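Local coordinates for protein acetyltransferase (PDB 2FSR) that probably transfers an acetyl group from acetyl-coenzyme A to an acceptor substrate, as a member of the GNAT acetyltransferase family, at residues R38-A43 / A87-L92; F110-L115 / T148-V153. All blocks are in the same frame, centred on the assembly; numbering follows the deposited sequence.

Overall arrangement
Contacts 1 and 2 lie on opposite sides of the chain's centre, about 21 Å apart between their centres and about 8 Å at the nearest atoms, without touching. They come in series along the chain: contact 1 is complete before contact 2 begins. Both reach the same five-stranded antiparallel sheet. Within it, contact 1 joins the end of strand 35-38 and the following loop to strand 87-92. Contact 2 joins the outermost strand 114-119 to strand 149-153, an edge strand of the three-stranded group, linked to the five-stranded one by a single bridge. Contact 2 thus couples the two groups of strands where acetyl-coenzyme A probably binds in this family.

Contact 1: R38-A43 / A87-L92; sequences RPLAMA and ALMIDL
R38 is held to strand 87-92 at both its backbone and its guanidinium. R38 N donates to M89 O (2.9 Å) and R38 O accepts from M89 N (2.8 Å), which makes the two residues an antiparallel hydrogen-bonded pair. The same R38 O also has a CA-H...O contact from L88 CA (3.3 Å).

The R38 chain bends at chi2 (98°) and lays its guanidinium over M89, whose CB lies above the centre of one face. NE and NH2 grip the D91 carboxylate side-on. R38 NE reaches D91 OD2 (2.8 Å) in a nearly straight bond from above the carboxylate plane, and R38 NH2 uses the syn lone pair of D91 OD1 (3.0 Å); the two flat groups are turned 54° apart. NH1 donates to P39 O and forms a salt bridge with D44, so three carbonyl or carboxylate groups fix the guanidinium.

On the same face, L40 CD1 packs against M89 SE (3.6 Å) and A87 CB. A water accepts a hydrogen bond from L40 N and donates one to A87 O (2.8 Å), an acceptor shared with W80. The arrangement is that of an antiparallel strand pair in the GNAT sheet, where the polypeptide leaves strand 35-38 and turns toward helix 45-53.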
ATOM      1  N   ARG A  38       5.040   6.739   6.399  1.00  8.72           N
ATOM      2  CA  ARG A  38       4.996   6.677   7.865  1.00  8.74           C
ATOM      3  C   ARG A  38       3.699   6.070   8.411  1.00  8.47           C
ATOM      4  O   ARG A  38       2.732   5.874   7.677  1.00  8.10           O
ATOM      5  CB  ARG A  38       5.246   8.058   8.494  1.00  9.96           C
ATOM      6  CG  ARG A  38       4.452   9.174   7.857  1.00 12.58           C
ATOM      7  CD  ARG A  38       3.223   9.484   8.630  1.00 12.98           C
ATOM      8  NE  ARG A  38       2.389  10.488   7.958  1.00 12.65           N
ATOM      9  CZ  ARG A  38       1.075  10.552   8.099  1.00 12.30           C
ATOM     10  NH1 ARG A  38       0.455   9.696   8.913  1.00 10.99           N
ATOM     11  NH2 ARG A  38       0.379  11.458   7.427  1.00 11.58           N
ATOM     12  N   PRO A  39       3.705   5.718   9.700  1.00  7.97           N
ATOM     13  CA  PRO A  39       2.503   5.062  10.236  1.00  8.67           C
ATOM     14  C   PRO A  39       1.218   5.883  10.179  1.00  8.39           C
ATOM     15  O   PRO A  39       1.225   7.108  10.309  1.00  8.56           O
ATOM     16  CB  PRO A  39       2.880   4.753  11.693  1.00  8.83           C
ATOM     17  CG  PRO A  39       4.413   4.800  11.701  1.00  9.22           C
ATOM     18  CD  PRO A  39       4.779   5.848  10.701  1.00  9.17           C
ATOM     19  N   LEU A  40       0.119   5.170  10.007  1.00  8.13           N
ATOM     20  CA  LEU A  40      -1.214   5.752  10.058  1.00  7.80           C
ATOM     21  C   LEU A  40      -1.477   6.399  11.415  1.00  8.25           C
ATOM     22  O   LEU A  40      -1.009   5.913  12.458  1.00  8.90           O
ATOM     23  CB  LEU A  40      -2.272   4.671   9.818  1.00  8.25           C
ATOM     24  CG  LEU A  40      -2.717   4.447   8.372  1.00  5.61           C
ATOM     25  CD1 LEU A  40      -1.570   3.889   7.498  1.00  7.98           C
ATOM     26  CD2 LEU A  40      -3.960   3.547   8.283  1.00  8.48           C
ATOM     27  N   ALA A  41      -2.237   7.489  11.372  1.00  8.58           N
ATOM     28  CA  ALA A  41      -2.708   8.178  12.569  1.00  9.48           C
ATOM     29  C   ALA A  41      -4.151   8.603  12.372  1.00  9.39           C
ATOM     30  O   ALA A  41      -4.600   8.748  11.240  1.00  8.95           O
ATOM     31  CB  ALA A  41      -1.838   9.405  12.880  1.00 10.33           C
HETATM   32  N   MSE A  42      -4.876   8.830  13.462  1.00 10.38           N
HETATM   33  CA  MSE A  42      -6.273   9.234  13.318  1.00 11.16           C
HETATM   34  C   MSE A  42      -6.449  10.509  12.516  1.00 10.54           C
HETATM   35  O   MSE A  42      -7.468  10.653  11.826  1.00 12.62           O
HETATM   36  CB  MSE A  42      -6.965   9.403  14.671  1.00 11.96           C
HETATM   37  CG  MSE A  42      -7.498   8.151  15.233  1.00 14.75           C
HETATM   38 SE   MSE A  42      -8.582   7.110  13.979  0.57 15.29          SE
HETATM   39  CE  MSE A  42     -10.150   8.094  13.951  1.00 13.57           C
ATOM     40  N   ALA A  43      -5.480  11.429  12.618  1.00 10.09           N
ATOM     41  CA  ALA A  43      -5.532  12.685  11.860  1.00  9.55           C
ATOM     42  C   ALA A  43      -5.633  12.449  10.362  1.00  9.35           C
ATOM     43  O   ALA A  43      -6.047  13.352   9.616  1.00  9.68           O
ATOM     44  CB  ALA A  43      -4.328  13.564  12.163  1.00 10.91           C
ATOM     45  N   ALA A  87       0.130  -0.835   5.832  1.00  7.19           N
ATOM     46  CA  ALA A  87       0.093   0.424   5.080  1.00  6.65           C
ATOM     47  C   ALA A  87       0.935   1.490   5.745  1.00  6.41           C
ATOM     48  O   ALA A  87       1.119   1.487   6.981  1.00  6.15           O
ATOM     49  CB  ALA A  87      -1.335   0.924   4.970  1.00  7.06           C
ATOM     50  N   LEU A  88       1.422   2.408   4.915  1.00  6.30           N
ATOM     51  CA  LEU A  88       2.077   3.621   5.389  1.00  6.85           C
ATOM     52  C   LEU A  88       1.461   4.786   4.619  1.00  6.68           C
ATOM     53  O   LEU A  88       1.114   4.650   3.426  1.00  7.30           O
ATOM     54  CB  LEU A  88       3.582   3.561   5.116  1.00  6.53           C
ATOM     55  CG  LEU A  88       4.342   2.431   5.832  1.00  6.96           C
ATOM     56  CD1 LEU A  88       5.749   2.235   5.258  1.00  8.68           C
ATOM     57  CD2 LEU A  88       4.380   2.677   7.333  1.00  8.80           C
HETATM   58  N   MSE A  89       1.275   5.912   5.306  1.00  7.08           N
HETATM   59  CA  MSE A  89       0.808   7.109   4.626  1.00  7.76           C
HETATM   60  C   MSE A  89       1.984   7.746   3.914  1.00  8.19           C
HETATM   61  O   MSE A  89       3.104   7.715   4.421  1.00  8.22           O
HETATM   62  CB  MSE A  89       0.190   8.092   5.618  1.00  8.30           C
HETATM   63  CG  MSE A  89      -1.030   7.574   6.409  1.00  9.38           C
HETATM   64 SE   MSE A  89      -2.414   6.687   5.374  0.75 13.15          SE
HETATM   65  CE  MSE A  89      -2.997   8.201   4.288  1.00  9.84           C
ATOM     66  N   ILE A  90       1.702   8.341   2.758  1.00  7.65           N
ATOM     67  CA  ILE A  90       2.730   9.004   1.950  1.00  8.63           C
ATOM     68  C   ILE A  90       2.696  10.495   2.217  1.00  9.50           C
ATOM     69  O   ILE A  90       1.682  11.151   1.927  1.00 10.63           O
ATOM     70  CB  ILE A  90       2.512   8.775   0.432  1.00  7.56           C
ATOM     71  CG1 ILE A  90       2.399   7.270   0.090  1.00  8.93           C
ATOM     72  CG2 ILE A  90       3.617   9.459  -0.377  1.00  8.81           C
ATOM     73  CD1 ILE A  90       2.005   6.994  -1.375  1.00  9.41           C
ATOM     74  N   ASP A  91       3.790  11.013   2.774  1.00  9.91           N
ATOM     75  CA  ASP A  91       3.951  12.464   2.967  1.00  9.76           C
ATOM     76  C   ASP A  91       5.025  13.007   2.034  1.00 10.85           C
ATOM     77  O   ASP A  91       5.996  12.323   1.731  1.00 10.48           O
ATOM     78  CB  ASP A  91       4.348  12.799   4.414  1.00 10.63           C
ATOM     79  CG  ASP A  91       3.228  12.576   5.426  1.00 10.38           C
ATOM     80  OD1 ASP A  91       2.060  12.310   5.057  1.00 12.22           O
ATOM     81  OD2 ASP A  91       3.553  12.684   6.638  1.00 12.65           O
ATOM     82  N   LEU A  92       4.848  14.254   1.586  1.00 11.84           N
ATOM     83  CA  LEU A  92       5.873  14.897   0.767  1.00 13.34           C
ATOM     84  C   LEU A  92       7.032  15.372   1.642  1.00 14.22           C
ATOM     85  O   LEU A  92       6.851  16.190   2.549  1.00 15.03           O
ATOM     86  CB  LEU A  92       5.287  16.089   0.002  1.00 12.97           C
ATOM     87  CG  LEU A  92       4.447  15.800  -1.235  1.00 15.37           C
ATOM     88  CD1 LEU A  92       3.787  17.092  -1.709  1.00 16.50           C
ATOM     89  CD2 LEU A  92       5.266  15.178  -2.360  1.00 16.40           C
TER
HETATM   90  O   HOH W   1       0.661   2.241   9.650  1.00  8.84           O

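Contact 2: F110-L115 / T148-V153; sequences FPEKEL and TLVSYV
Backbone bonds join E114 and V150 in a single bridge: V150 N donates to K113 O (3.1 Å), and L115 N donates to V150 O (2.7 Å). Beyond this bridge side chains supply the bonds. E114 OE2 accepts the N-H of Y152 (N to OE2 2.8 Å) through its anti lone pair, much as a strand carbonyl would, while OE1 is bonded to N105. With CG anti to the backbone N (chi1 -164°) and a bend at chi2, E114 crosses Y152 at a slant, its CG 3.3 Å from Y152 CD2 and its carboxylate plane turned 10° from that of the ring. S151 OG donates to L115 O (2.7 Å) and is also bonded to Y187.

The Y152 hydroxyl accepts from E112 N (3.1 Å) and donates to a water that in turn donates to E112 OE1. That oxygen forms a salt bridge with R186, which also bonds T148.

Among apolar contacts, F110 CD1 meets the edge of the Y152 ring at CE2 (3.9 Å), P111 CD lies against its hydroxyl end, and L149 CG sits near L115 CB. Separately, the L149 CD1 methyl rests on the carbonyl oxygen K113 O (3.5 Å).

This is consistent with the GNAT splay between the two strands where the sheets meet, which in relatives admits acetyl-coenzyme A. L115 and L149 face helix 128-143 and strand 97-105, while V150 and Y152 pack on strand 183-187.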
ATOM      1  N   PHE A 110      -7.140 -11.563   1.237  1.00  9.13           N
ATOM      2  CA  PHE A 110      -6.070 -11.486   0.213  1.00  9.38           C
ATOM      3  C   PHE A 110      -5.414 -12.845   0.006  1.00  9.27           C
ATOM      4  O   PHE A 110      -4.698 -13.326   0.889  1.00 10.50           O
ATOM      5  CB  PHE A 110      -5.015 -10.468   0.647  1.00  9.95           C
ATOM      6  CG  PHE A 110      -5.510  -9.064   0.631  1.00 10.22           C
ATOM      7  CD1 PHE A 110      -5.310  -8.247  -0.483  1.00 11.12           C
ATOM      8  CD2 PHE A 110      -6.212  -8.549   1.727  1.00 10.89           C
ATOM      9  CE1 PHE A 110      -5.808  -6.938  -0.506  1.00 10.98           C
ATOM     10  CE2 PHE A 110      -6.716  -7.235   1.703  1.00  9.26           C
ATOM     11  CZ  PHE A 110      -6.501  -6.434   0.600  1.00 11.45           C
ATOM     12  N   PRO A 111      -5.660 -13.482  -1.157  1.00  9.22           N
ATOM     13  CA  PRO A 111      -5.067 -14.827  -1.361  1.00  9.33           C
ATOM     14  C   PRO A 111      -3.539 -14.890  -1.298  1.00  9.64           C
ATOM     15  O   PRO A 111      -2.988 -15.930  -0.936  1.00 10.01           O
ATOM     16  CB  PRO A 111      -5.571 -15.223  -2.757  1.00 10.29           C
ATOM     17  CG  PRO A 111      -6.820 -14.410  -2.948  1.00 10.61           C
ATOM     18  CD  PRO A 111      -6.580 -13.109  -2.247  1.00  9.66           C
ATOM     19  N   GLU A 112      -2.864 -13.794  -1.665  1.00  8.74           N
ATOM     20  CA  GLU A 112      -1.429 -13.650  -1.518  1.00  8.53           C
ATOM     21  C   GLU A 112      -1.126 -12.252  -0.981  1.00  8.45           C
ATOM     22  O   GLU A 112      -1.984 -11.355  -1.090  1.00  8.44           O
ATOM     23  CB  GLU A 112      -0.756 -13.844  -2.883  1.00  8.55           C
ATOM     24  CG  GLU A 112      -0.883 -15.293  -3.405  1.00  9.58           C
ATOM     25  CD  GLU A 112      -0.075 -15.534  -4.676  1.00  9.30           C
ATOM     26  OE1 GLU A 112      -0.630 -15.308  -5.772  1.00  9.76           O
ATOM     27  OE2 GLU A 112       1.113 -15.906  -4.555  1.00 12.55           O
ATOM     28  N   LYS A 113       0.073 -12.079  -0.417  1.00  7.43           N
ATOM     29  CA  LYS A 113       0.520 -10.749   0.075  1.00  7.63           C
ATOM     30  C   LYS A 113       0.524  -9.769  -1.083  1.00  7.84           C
ATOM     31  O   LYS A 113       1.090 -10.047  -2.135  1.00  8.02           O
ATOM     32  CB  LYS A 113       1.873 -10.822   0.779  1.00  8.19           C
ATOM     33  CG  LYS A 113       1.839 -11.634   2.075  1.00  7.36           C
ATOM     34  CD  LYS A 113       3.178 -11.590   2.789  1.00  8.50           C
ATOM     35  CE  LYS A 113       3.181 -12.455   4.041  1.00  8.01           C
ATOM     36  NZ  LYS A 113       2.256 -11.972   5.116  1.00  7.87           N
ATOM     37  N   GLU A 114      -0.118  -8.627  -0.887  1.00  7.74           N
ATOM     38  CA  GLU A 114      -0.523  -7.741  -1.989  1.00  7.87           C
ATOM     39  C   GLU A 114      -0.093  -6.299  -1.759  1.00  8.10           C
ATOM     40  O   GLU A 114      -0.371  -5.722  -0.699  1.00  8.62           O
ATOM     41  CB  GLU A 114      -2.045  -7.807  -2.207  1.00  8.79           C
ATOM     42  CG  GLU A 114      -2.497  -7.232  -3.557  1.00  9.35           C
ATOM     43  CD  GLU A 114      -3.126  -5.886  -3.471  1.00 14.45           C
ATOM     44  OE1 GLU A 114      -3.176  -5.302  -2.355  1.00 13.81           O
ATOM     45  OE2 GLU A 114      -3.631  -5.438  -4.521  1.00 12.95           O
ATOM     46  N   LEU A 115       0.571  -5.725  -2.755  1.00  7.39           N
ATOM     47  CA  LEU A 115       1.027  -4.339  -2.739  1.00  7.58           C
ATOM     48  C   LEU A 115      -0.023  -3.442  -3.399  1.00  8.26           C
ATOM     49  O   LEU A 115      -0.444  -3.692  -4.534  1.00  7.61           O
ATOM     50  CB  LEU A 115       2.360  -4.233  -3.509  1.00  7.93           C
ATOM     51  CG  LEU A 115       3.081  -2.876  -3.596  1.00  7.72           C
ATOM     52  CD1 LEU A 115       3.607  -2.448  -2.245  1.00  8.71           C
ATOM     53  CD2 LEU A 115       4.234  -2.941  -4.608  1.00  7.49           C
ATOM     54  N   THR A 148       7.464 -13.763  -2.803  1.00 16.58           N
ATOM     55  CA  THR A 148       6.728 -13.153  -3.917  1.00 15.27           C
ATOM     56  C   THR A 148       5.869 -12.018  -3.383  1.00 13.86           C
ATOM     57  O   THR A 148       5.737 -11.852  -2.172  1.00 12.86           O
ATOM     58  CB  THR A 148       5.839 -14.193  -4.692  1.00 15.00           C
ATOM     59  OG1 THR A 148       5.357 -13.610  -5.917  1.00 14.40           O
ATOM     60  CG2 THR A 148       4.647 -14.663  -3.860  1.00 15.58           C
ATOM     61  N   LEU A 149       5.273 -11.265  -4.297  1.00 12.83           N
ATOM     62  CA  LEU A 149       4.368 -10.170  -3.955  1.00 11.50           C
ATOM     63  C   LEU A 149       3.482  -9.930  -5.185  1.00 10.03           C
ATOM     64  O   LEU A 149       3.944 -10.109  -6.328  1.00  9.62           O
ATOM     65  CB  LEU A 149       5.202  -8.933  -3.637  1.00 12.75           C
ATOM     66  CG  LEU A 149       4.589  -7.741  -2.940  1.00 12.98           C
ATOM     67  CD1 LEU A 149       3.941  -8.079  -1.568  1.00 12.47           C
ATOM     68  CD2 LEU A 149       5.702  -6.695  -2.770  1.00 12.63           C
ATOM     69  N   VAL A 150       2.214  -9.573  -4.974  1.00  8.48           N
ATOM     70  CA  VAL A 150       1.283  -9.340  -6.097  1.00  7.65           C
ATOM     71  C   VAL A 150       0.581  -7.995  -5.957  1.00  8.71           C
ATOM     72  O   VAL A 150       0.639  -7.379  -4.910  1.00  8.40           O
ATOM     73  CB  VAL A 150       0.212 -10.452  -6.253  1.00  7.41           C
ATOM     74  CG1 VAL A 150       0.865 -11.818  -6.472  1.00  7.19           C
ATOM     75  CG2 VAL A 150      -0.681 -10.494  -5.029  1.00  9.57           C
ATOM     76  N   SER A 151      -0.070  -7.554  -7.026  1.00  8.49           N
ATOM     77  CA  SER A 151      -1.072  -6.484  -6.944  1.00  8.64           C
ATOM     78  C   SER A 151      -2.333  -6.921  -7.675  1.00 10.01           C
ATOM     79  O   SER A 151      -2.254  -7.412  -8.810  1.00 10.09           O
ATOM     80  CB  SER A 151      -0.542  -5.195  -7.578  1.00  8.67           C
ATOM     81  OG  SER A 151       0.523  -4.627  -6.863  1.00  8.06           O
ATOM     82  N   TYR A 152      -3.501  -6.738  -7.045  1.00 10.74           N
ATOM     83  CA  TYR A 152      -4.799  -7.001  -7.698  1.00 11.81           C
ATOM     84  C   TYR A 152      -5.256  -5.708  -8.356  1.00 13.66           C
ATOM     85  O   TYR A 152      -5.386  -4.681  -7.677  1.00 14.92           O
ATOM     86  CB  TYR A 152      -5.857  -7.519  -6.694  1.00 11.99           C
ATOM     87  CG  TYR A 152      -5.362  -8.763  -5.973  1.00 11.86           C
ATOM     88  CD1 TYR A 152      -4.974  -9.889  -6.693  1.00 14.07           C
ATOM     89  CD2 TYR A 152      -5.260  -8.807  -4.584  1.00 11.73           C
ATOM     90  CE1 TYR A 152      -4.493 -11.027  -6.045  1.00 11.90           C
ATOM     91  CE2 TYR A 152      -4.786  -9.948  -3.930  1.00  9.75           C
ATOM     92  CZ  TYR A 152      -4.399 -11.045  -4.667  1.00 11.44           C
ATOM     93  OH  TYR A 152      -3.914 -12.170  -4.053  1.00 10.40           O
ATOM     94  N   VAL A 153      -5.486  -5.764  -9.665  1.00 14.02           N
ATOM     95  CA  VAL A 153      -5.819  -4.555 -10.442  1.00 16.28           C
ATOM     96  C   VAL A 153      -7.008  -4.852 -11.359  1.00 17.29           C
ATOM     97  O   VAL A 153      -7.002  -5.849 -12.071  1.00 18.46           O
ATOM     98  CB  VAL A 153      -4.592  -4.101 -11.313  1.00 15.68           C
ATOM     99  CG1 VAL A 153      -4.919  -2.843 -12.146  1.00 16.37           C
ATOM    100  CG2 VAL A 153      -3.361  -3.863 -10.466  1.00 16.56           C
TER
HETATM  101  O   HOH W   2      -2.786 -13.760  -5.783  1.00 11.41           O